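Local coordinates for cohesin (Archaeoglobus fulgidus, PDB 2XDH), which is a non-cellulosomal cohesin module of a larger archaeal protein, probably a protein-protein recognition domain that binds dockerin modules as cohesins generally do, at residues N34-Y39 and T126-E131. Residues are numbered along the deposited sequence; the frame is centred on the assembly and turned at random.
Sequences NLILSY and TLQGIE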
loop_
_atom_site.group_PDB
_atom_site.type_symbol
_atom_site.label_atom_id
_atom_site.label_comp_id
_atom_site.label_asym_id
_atom_site.label_seq_id
_atom_site.Cartn_x
_atom_site.Cartn_y
_atom_site.Cartn_z
ATOM N N ASN A 34 15.440 -13.792 -4.895
ATOM C CA ASN A 34 16.383 -14.887 -5.054
ATOM C C ASN A 34 16.234 -15.778 -3.858
ATOM O O ASN A 34 16.140 -15.293 -2.733
ATOM C CB ASN A 34 17.823 -14.401 -5.152
ATOM C CG ASN A 34 18.141 -13.856 -6.519
ATOM O OD1 ASN A 34 18.818 -14.503 -7.316
ATOM N ND2 ASN A 34 17.612 -12.679 -6.817
ATOM N N LEU A 35 16.198 -17.080 -4.095
ATOM C CA LEU A 35 16.095 -18.015 -2.987
ATOM C C LEU A 35 16.722 -19.346 -3.350
ATOM O O LEU A 35 17.071 -19.580 -4.515
ATOM C CB LEU A 35 14.637 -18.202 -2.563
ATOM C CG LEU A 35 13.635 -18.722 -3.605
ATOM C CD1 LEU A 35 13.766 -20.236 -3.797
ATOM C CD2 LEU A 35 12.224 -18.375 -3.163
ATOM N N ILE A 36 16.889 -20.189 -2.331
ATOM C CA ILE A 36 17.385 -21.536 -2.494
ATOM C C ILE A 36 16.352 -22.474 -1.892
ATOM O O ILE A 36 15.910 -22.272 -0.754
ATOM C CB ILE A 36 18.707 -21.722 -1.748
ATOM C CG1 ILE A 36 19.789 -20.821 -2.357
ATOM C CG2 ILE A 36 19.148 -23.167 -1.809
ATOM C CD1 ILE A 36 21.098 -20.883 -1.608
ATOM N N LEU A 37 15.939 -23.475 -2.665
ATOM C CA LEU A 37 15.098 -24.556 -2.143
ATOM C C LEU A 37 15.941 -25.803 -2.022
ATOM O O LEU A 37 16.453 -26.304 -3.021
ATOM C CB LEU A 37 13.940 -24.847 -3.098
ATOM C CG LEU A 37 13.047 -26.023 -2.684
ATOM C CD1 LEU A 37 12.219 -25.656 -1.464
ATOM C CD2 LEU A 37 12.130 -26.428 -3.832
ATOM N N SER A 38 16.115 -26.300 -0.804
ATOM C CA SER A 38 16.859 -27.539 -0.624
ATOM C C SER A 38 15.873 -28.693 -0.603
ATOM O O SER A 38 14.761 -28.550 -0.100
ATOM C CB SER A 38 17.676 -27.508 0.672
ATOM O OG SER A 38 18.701 -26.535 0.599
ATOM N N TYR A 39 16.277 -29.832 -1.154
ATOM C CA TYR A 39 15.400 -30.993 -1.207
ATOM C C TYR A 39 16.125 -32.275 -0.797
ATOM O O TYR A 39 17.344 -32.360 -0.905
ATOM C CB TYR A 39 14.818 -31.129 -2.612
ATOM C CG TYR A 39 15.864 -31.272 -3.684
ATOM C CD1 TYR A 39 16.259 -32.524 -4.133
ATOM C CD2 TYR A 39 16.459 -30.154 -4.257
ATOM C CE1 TYR A 39 17.221 -32.661 -5.123
ATOM C CE2 TYR A 39 17.424 -30.281 -5.249
ATOM C CZ TYR A 39 17.798 -31.542 -5.674
ATOM O OH TYR A 39 18.749 -31.686 -6.660
ATOM N N THR A 126 13.334 -27.226 2.168
ATOM C CA THR A 126 13.689 -26.024 2.912
ATOM C C THR A 126 13.937 -24.811 2.025
ATOM O O THR A 126 14.553 -24.909 0.974
ATOM C CB THR A 126 14.939 -26.251 3.791
ATOM O OG1 THR A 126 16.102 -26.351 2.961
ATOM C CG2 THR A 126 14.794 -27.517 4.604
ATOM N N LEU A 127 13.453 -23.663 2.475
ATOM C CA LEU A 127 13.694 -22.390 1.799
ATOM C C LEU A 127 14.744 -21.619 2.589
ATOM O O LEU A 127 14.597 -21.417 3.796
ATOM C CB LEU A 127 12.398 -21.569 1.784
ATOM C CG LEU A 127 11.323 -22.119 0.847
ATOM C CD1 LEU A 127 9.993 -21.492 1.173
ATOM C CD2 LEU A 127 11.712 -21.876 -0.629
ATOM N N GLN A 128 15.802 -21.177 1.927
ATOM C CA GLN A 128 16.763 -20.338 2.615
ATOM C C GLN A 128 17.500 -19.440 1.647
ATOM O O GLN A 128 17.219 -19.431 0.445
ATOM C CB GLN A 128 17.752 -21.180 3.427
ATOM C CG GLN A 128 18.601 -22.108 2.584
ATOM C CD GLN A 128 17.981 -23.478 2.432
ATOM O OE1 GLN A 128 17.272 -23.952 3.320
ATOM N NE2 GLN A 128 18.240 -24.123 1.304
ATOM N N GLY A 129 18.445 -18.680 2.185
ATOM C CA GLY A 129 19.210 -17.740 1.384
ATOM C C GLY A 129 18.330 -16.717 0.696
ATOM O O GLY A 129 18.636 -16.255 -0.403
ATOM N N ILE A 130 17.226 -16.341 1.335
ATOM C CA ILE A 130 16.262 -15.468 0.635
ATOM C C ILE A 130 16.762 -14.022 0.505
ATOM O O ILE A 130 17.293 -13.447 1.455
ATOM C CB ILE A 130 14.893 -15.517 1.333
ATOM C CG1 ILE A 130 14.255 -16.887 1.091
ATOM C CG2 ILE A 130 13.984 -14.420 0.825
ATOM C CD1 ILE A 130 13.250 -17.207 2.089
ATOM N N GLU A 131 16.615 -13.457 -0.691
ATOM C CA GLU A 131 16.899 -12.046 -0.912
ATOM C C GLU A 131 15.710 -11.482 -1.673
ATOM O O GLU A 131 15.431 -11.904 -2.790
ATOM C CB GLU A 131 18.184 -11.895 -1.715
ATOM C CG GLU A 131 19.352 -12.669 -1.105
ATOM C CD GLU A 131 20.620 -12.572 -1.942
ATOM O OE1 GLU A 131 20.515 -12.300 -3.154
ATOM O OE2 GLU A 131 21.720 -12.771 -1.388
HETATM O O HOH W 1 16.397 -10.540 -5.109
#
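Asn-34, Ile-36 and Ser-38 pair antiparallel with Glu-131, Gln-128 and Thr-126 through six backbone hydrogen bonds, strand 34-38 running at 156° to strand 126-128. Gly-129 and Ile-130 form a beta bulge opposite Leu-35, and the chain turns a corner at Gly-129, where phi is positive; pairing resumes at Glu-131. On the face bearing Ser-38, the chain of Gln-128 is bent at chi2 (-92°) toward the Ser-38/Thr-126 pair. In one of the conformers modelled for these three residues, its OE1 receives the hydroxyl of Thr-126 on a lone pair in the amide plane, OG1 to OE1 2.7 Å. NE2 then lies 3.4 Å from CG2 of Ile-36 and makes a weak, doubtful bond to OG of Ser-38. The two strands are neighbours in the jelly-roll beta-sandwich of the cohesin fold, strand 67-74 also flanking strand 17-38. On the face shared by Leu-37 and Leu-127, CD2 of Leu-127 touches CD1 of Leu-37 at 3.9 Å. The same CD2 meets CD1 of Leu-35 at 4.1 Å, while CB of Leu-35 packs 3.9 Å from CG1 of Ile-130. Phe-85 touches Leu-35, Val-87 Leu-37, and Ile-5 and Ala-7 Leu-127. At the far end a water accepts from ND2 of Asn-34 and donates to O of Glu-131.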